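Local coordinates for tail spike protein (Acinetobacter phage vB_AbaP_AS12, PDB 6EU4), which probably recognises and breaks down the capsular polysaccharide of its Acinetobacter host, as a trimeric phage tailspike, at residues V131-N136 with Q189-S194; I176-P181 with G210-L215. All blocks are in the same frame, centred on the assembly; numbering follows the deposited sequence.

Contact 1 of 2, residues V131-N136 with Q189-S194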
loop_
_atom_site.group_PDB
_atom_site.type_symbol
_atom_site.label_atom_id
_atom_site.label_comp_id
_atom_site.label_asym_id
_atom_site.label_seq_id
_atom_site.Cartn_x
_atom_site.Cartn_y
_atom_site.Cartn_z
ATOM N N VAL A 131 -20.996 -10.773 28.589
ATOM C CA VAL A 131 -20.251 -12.024 28.678
ATOM C C VAL A 131 -18.810 -11.718 28.320
ATOM O O VAL A 131 -18.548 -10.855 27.475
ATOM C CB VAL A 131 -20.837 -13.129 27.778
ATOM C CG1 VAL A 131 -22.266 -13.471 28.257
ATOM C CG2 VAL A 131 -20.854 -12.724 26.296
ATOM N N TYR A 132 -17.885 -12.377 29.003
ATOM C CA TYR A 132 -16.476 -12.089 28.817
ATOM C C TYR A 132 -15.731 -13.312 28.302
ATOM O O TYR A 132 -16.162 -14.459 28.452
ATOM C CB TYR A 132 -15.847 -11.580 30.127
ATOM C CG TYR A 132 -15.736 -12.616 31.226
ATOM C CD1 TYR A 132 -14.657 -13.495 31.280
ATOM C CD2 TYR A 132 -16.716 -12.720 32.202
ATOM C CE1 TYR A 132 -14.565 -14.450 32.288
ATOM C CE2 TYR A 132 -16.625 -13.669 33.207
ATOM C CZ TYR A 132 -15.545 -14.518 33.240
ATOM O OH TYR A 132 -15.453 -15.467 34.220
ATOM N N TYR A 133 -14.600 -13.038 27.665
ATOM C CA TYR A 133 -13.668 -14.072 27.276
ATOM C C TYR A 133 -12.278 -13.645 27.719
ATOM O O TYR A 133 -12.017 -12.456 27.915
ATOM C CB TYR A 133 -13.727 -14.321 25.763
ATOM C CG TYR A 133 -13.385 -13.115 24.890
ATOM C CD1 TYR A 133 -14.321 -12.119 24.633
ATOM C CD2 TYR A 133 -12.130 -12.993 24.293
ATOM C CE1 TYR A 133 -14.008 -11.031 23.833
ATOM C CE2 TYR A 133 -11.817 -11.896 23.487
ATOM C CZ TYR A 133 -12.755 -10.921 23.266
ATOM O OH TYR A 133 -12.452 -9.837 22.465
ATOM N N ASN A 134 -11.382 -14.633 27.876
ATOM C CA ASN A 134 -10.035 -14.369 28.352
ATOM C C ASN A 134 -9.067 -14.565 27.213
ATOM O O ASN A 134 -8.906 -13.659 26.373
ATOM C CB ASN A 134 -9.703 -15.258 29.566
ATOM C CG ASN A 134 -10.676 -15.084 30.721
ATOM O OD1 ASN A 134 -11.206 -16.069 31.243
ATOM N ND2 ASN A 134 -10.895 -13.840 31.147
ATOM N N SER A 135 -8.361 -15.690 27.132
ATOM C CA SER A 135 -7.322 -15.900 26.136
ATOM C C SER A 135 -7.471 -17.287 25.532
ATOM O O SER A 135 -8.130 -18.167 26.091
ATOM C CB SER A 135 -5.936 -15.718 26.770
ATOM O OG SER A 135 -5.760 -14.347 27.095
ATOM N N ASN A 136 -6.832 -17.481 24.377
ATOM C CA ASN A 136 -6.865 -18.767 23.684
ATOM C C ASN A 136 -8.296 -19.230 23.452
ATOM O O ASN A 136 -8.627 -20.403 23.623
ATOM C CB ASN A 136 -6.077 -19.820 24.456
ATOM C CG ASN A 136 -5.356 -20.798 23.545
ATOM O OD1 ASN A 136 -4.149 -20.688 23.313
ATOM N ND2 ASN A 136 -6.097 -21.768 23.031
ATOM N N GLN A 189 -5.475 -12.424 25.008
ATOM C CA GLN A 189 -4.649 -12.649 23.834
ATOM C C GLN A 189 -4.889 -14.023 23.225
ATOM O O GLN A 189 -5.463 -14.921 23.844
ATOM C CB GLN A 189 -3.171 -12.500 24.173
ATOM C CG GLN A 189 -2.646 -13.431 25.227
ATOM C CD GLN A 189 -1.165 -13.219 25.428
ATOM O OE1 GLN A 189 -0.753 -12.303 26.147
ATOM N NE2 GLN A 189 -0.348 -14.027 24.747
ATOM N N ASN A 190 -4.420 -14.162 21.983
ATOM C CA ASN A 190 -4.519 -15.415 21.234
ATOM C C ASN A 190 -5.961 -15.887 21.101
ATOM O O ASN A 190 -6.249 -17.081 21.140
ATOM C CB ASN A 190 -3.636 -16.484 21.861
ATOM C CG ASN A 190 -2.180 -16.071 21.892
ATOM O OD1 ASN A 190 -1.640 -15.721 22.942
ATOM N ND2 ASN A 190 -1.548 -16.061 20.728
ATOM N N ASN A 191 -6.860 -14.941 20.862
ATOM C CA ASN A 191 -8.262 -15.225 20.613
ATOM C C ASN A 191 -8.540 -15.135 19.120
ATOM O O ASN A 191 -7.867 -14.412 18.379
ATOM C CB ASN A 191 -9.144 -14.246 21.374
ATOM C CG ASN A 191 -8.952 -14.358 22.869
ATOM O OD1 ASN A 191 -9.038 -15.436 23.428
ATOM N ND2 ASN A 191 -8.648 -13.243 23.511
ATOM N N HIS A 192 -9.538 -15.883 18.683
ATOM C CA HIS A 192 -9.837 -16.031 17.260
ATOM C C HIS A 192 -11.353 -16.116 17.159
ATOM O O HIS A 192 -11.943 -17.190 17.329
ATOM C CB HIS A 192 -9.106 -17.240 16.685
ATOM C CG HIS A 192 -7.625 -17.158 16.915
ATOM N ND1 HIS A 192 -6.826 -16.264 16.230
ATOM C CD2 HIS A 192 -6.825 -17.749 17.839
ATOM C CE1 HIS A 192 -5.588 -16.351 16.682
ATOM N NE2 HIS A 192 -5.561 -17.235 17.668
ATOM N N LEU A 193 -11.974 -14.967 16.913
ATOM C CA LEU A 193 -13.421 -14.823 16.908
ATOM C C LEU A 193 -13.907 -14.608 15.485
ATOM O O LEU A 193 -13.308 -13.823 14.743
ATOM C CB LEU A 193 -13.852 -13.630 17.757
ATOM C CG LEU A 193 -13.996 -13.810 19.254
ATOM C CD1 LEU A 193 -12.806 -14.504 19.847
ATOM C CD2 LEU A 193 -14.281 -12.482 19.937
ATOM N N SER A 194 -14.993 -15.285 15.097
ATOM C CA SER A 194 -15.483 -15.064 13.742
ATOM C C SER A 194 -16.960 -15.384 13.585
ATOM O O SER A 194 -17.454 -16.369 14.143
ATOM C CB SER A 194 -14.705 -15.891 12.717
ATOM O OG SER A 194 -14.812 -17.264 12.975
#
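N191 reaches across to the turn after strand 131-133 and meets it with both ends of its amide. Its ND2 donates to N134 O at 2.9 Å, with the acceptor close to the amide plane and the N-H pointing fairly straight at it (155°). The same ND2 lies at the rim of the Y133 ring, 3.4 Å from CE2 and near the ring plane, and the amide stands almost upright to that ring, the two planes 83° apart. On the other end of the amide, OD1 sits beside N136 and accepts a hydrogen bond from the backbone N of T137, so the flip of the amide is fixed from two sides. L193 CD2 lies over one face of the Y133 ring, coming from the opposite direction, 4.0 Å from CZ and offset toward the rim. The Y133 hydroxyl goes on to Y221.

This is a corner of a right-handed parallel beta-helix, the fold of many phage tailspikes: strand 131-133 is on one face, strand 192-194 on another, and the side chains of Y133 and L193 approach each other in the interior. Beyond the amide, the S135 hydroxyl and the backbone take over. S135 OG accepts the N-H of Q189 at 2.9 Å and nearly straight (173°), and a backbone-to-backbone bond follows, N136 N donating to Q189 O at 3.0 Å. Past this bond N136 OD1 points across the subunit boundary and accepts from the backbone N of D146 of the second subunit.

Contact 2 of 2, residues I176-P181 with G210-L215; sequences IMVAIP and GLYAPL
G210 O takes two backbone donors from the neighbouring segment: M177 N at 3.1 Å, and I176 N at 3.2 Å in a more bent bond (135°), where the chain turns a corner. The remaining direct bonds are those of a parallel pair, Y212 N to M177 O at 2.9 Å and A179 N to Y212 O at 3.0 Å, with CA-H...O contacts from L211 to M177 O and from V178 to Y212 O. Further along, one water continues the link, donating to A179 O and accepting from L215 N.

Residues 176-181 and 210-215 run side by side and nearly parallel, 9° apart, and in register, as equivalent positions on successive coils of a parallel beta-helix do.

Apolar side chains stack coil on coil along the helix axis. L211 CD1 rests against M177 CB at 4.1 Å, while the selenium end of M177, a selenomethionine in the model, leads off toward F196 and L198. A179 CB meets A213 CB at 3.8 Å. V178 and Y212 share the other face of the sheet: V178 CG1 and Y212 CG are both anti to their backbone N (chi1 of Y212 -176°), and the two side chains leave side by side, V178 CG1 4.3 Å from Y212 CD2. P214 CD covers the centre of one face of that ring.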
loop_
_atom_site.group_PDB
_atom_site.type_symbol
_atom_site.label_atom_id
_atom_site.label_comp_id
_atom_site.label_asym_id
_atom_site.label_seq_id
_atom_site.Cartn_x
_atom_site.Cartn_y
_atom_site.Cartn_z
ATOM N N ILE A 176 -21.679 -5.553 25.575
ATOM C CA ILE A 176 -22.242 -6.858 25.226
ATOM C C ILE A 176 -21.239 -7.961 25.484
ATOM O O ILE A 176 -21.559 -8.981 26.109
ATOM C CB ILE A 176 -22.721 -6.879 23.757
ATOM C CG1 ILE A 176 -23.687 -5.722 23.507
ATOM C CG2 ILE A 176 -23.386 -8.210 23.447
ATOM C CD1 ILE A 176 -24.065 -5.558 22.049
HETATM N N MSE A 177 -20.019 -7.752 25.011
HETATM C CA MSE A 177 -18.921 -8.687 25.203
HETATM C C MSE A 177 -17.690 -7.920 25.708
HETATM O O MSE A 177 -17.456 -6.774 25.309
HETATM C CB MSE A 177 -18.625 -9.432 23.880
HETATM C CG MSE A 177 -17.834 -10.666 24.014
HETATM SE SE MSE A 177 -17.833 -11.586 22.257
HETATM C CE MSE A 177 -17.517 -13.318 22.965
ATOM N N VAL A 178 -16.929 -8.543 26.608
ATOM C CA VAL A 178 -15.785 -7.915 27.261
ATOM C C VAL A 178 -14.596 -8.864 27.186
ATOM O O VAL A 178 -14.722 -10.042 27.534
ATOM C CB VAL A 178 -16.086 -7.581 28.736
ATOM C CG1 VAL A 178 -14.893 -6.882 29.408
ATOM C CG2 VAL A 178 -17.354 -6.734 28.841
ATOM N N ALA A 179 -13.446 -8.349 26.754
ATOM C CA ALA A 179 -12.192 -9.094 26.776
ATOM C C ALA A 179 -11.463 -8.777 28.078
ATOM O O ALA A 179 -11.235 -7.604 28.387
ATOM C CB ALA A 179 -11.308 -8.715 25.585
ATOM N N ILE A 180 -11.104 -9.812 28.831
ATOM C CA ILE A 180 -10.451 -9.664 30.133
ATOM C C ILE A 180 -9.204 -10.548 30.190
ATOM O O ILE A 180 -9.301 -11.759 29.940
ATOM C CB ILE A 180 -11.413 -10.029 31.282
ATOM C CG1 ILE A 180 -12.701 -9.217 31.190
ATOM C CG2 ILE A 180 -10.717 -9.872 32.640
ATOM C CD1 ILE A 180 -13.735 -9.469 32.336
ATOM N N PRO A 181 -8.030 -10.036 30.574
ATOM C CA PRO A 181 -6.858 -10.919 30.667
ATOM C C PRO A 181 -7.041 -11.982 31.740
ATOM O O PRO A 181 -7.679 -11.763 32.777
ATOM C CB PRO A 181 -5.705 -9.966 31.030
ATOM C CG PRO A 181 -6.210 -8.604 30.640
ATOM C CD PRO A 181 -7.686 -8.645 30.892
ATOM N N GLY A 210 -20.490 -2.242 22.212
ATOM C CA GLY A 210 -20.580 -3.561 21.647
ATOM C C GLY A 210 -19.537 -4.528 22.187
ATOM O O GLY A 210 -19.845 -5.474 22.924
ATOM N N LEU A 211 -18.284 -4.276 21.832
ATOM C CA LEU A 211 -17.146 -5.047 22.318
ATOM C C LEU A 211 -16.231 -4.110 23.086
ATOM O O LEU A 211 -15.630 -3.206 22.494
ATOM C CB LEU A 211 -16.407 -5.705 21.156
ATOM C CG LEU A 211 -15.091 -6.393 21.523
ATOM C CD1 LEU A 211 -15.311 -7.567 22.472
ATOM C CD2 LEU A 211 -14.322 -6.841 20.273
ATOM N N TYR A 212 -16.125 -4.323 24.398
ATOM C CA TYR A 212 -15.179 -3.598 25.235
ATOM C C TYR A 212 -13.973 -4.514 25.415
ATOM O O TYR A 212 -14.040 -5.523 26.124
ATOM C CB TYR A 212 -15.780 -3.187 26.574
ATOM C CG TYR A 212 -14.820 -2.348 27.387
ATOM C CD1 TYR A 212 -14.194 -1.248 26.823
ATOM C CD2 TYR A 212 -14.501 -2.676 28.696
ATOM C CE1 TYR A 212 -13.299 -0.482 27.538
ATOM C CE2 TYR A 212 -13.602 -1.912 29.427
ATOM C CZ TYR A 212 -13.004 -0.817 28.840
ATOM O OH TYR A 212 -12.109 -0.041 29.548
ATOM N N ALA A 213 -12.884 -4.166 24.758
ATOM C CA ALA A 213 -11.689 -5.011 24.697
ATOM C C ALA A 213 -10.489 -4.153 25.054
ATOM O O ALA A 213 -9.656 -3.828 24.197
ATOM C CB ALA A 213 -11.544 -5.641 23.314
ATOM N N PRO A 214 -10.370 -3.761 26.323
ATOM C CA PRO A 214 -9.390 -2.718 26.659
ATOM C C PRO A 214 -7.955 -3.146 26.386
ATOM O O PRO A 214 -7.183 -2.364 25.815
ATOM C CB PRO A 214 -9.644 -2.454 28.148
ATOM C CG PRO A 214 -10.431 -3.650 28.647
ATOM C CD PRO A 214 -11.242 -4.101 27.456
ATOM N N LEU A 215 -7.581 -4.363 26.775
ATOM C CA LEU A 215 -6.202 -4.857 26.695
ATOM C C LEU A 215 -6.229 -6.159 25.894
ATOM O O LEU A 215 -6.629 -7.202 26.423
ATOM C CB LEU A 215 -5.613 -5.078 28.096
ATOM C CG LEU A 215 -5.762 -3.934 29.111
ATOM C CD1 LEU A 215 -5.228 -4.346 30.480
ATOM C CD2 LEU A 215 -5.053 -2.677 28.628
HETATM O O HOH W 1 -8.737 -6.631 28.234
#

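Strand 131-133 in contact 1 pairs with 175-179 of contact 2, which pairs in turn with 211-212, so the three are consecutive strands of one beta-helix face. Y133 O bonds to I180 N, N134 ND2 to I180 O, and the Y133 hydroxyl packs on A179 CB. Both contacts are largely buried, with centres about 9 Å apart, and both stack one coil on the next. Contact 2 does so along a face, relying on backbone bonds and stacked apolar side chains, and no other chain touches it. Contact 1 does so at the corner, depends on asparagine and serine side chains, and borders the second subunit, where H192 NE2 also meets E144 of that chain.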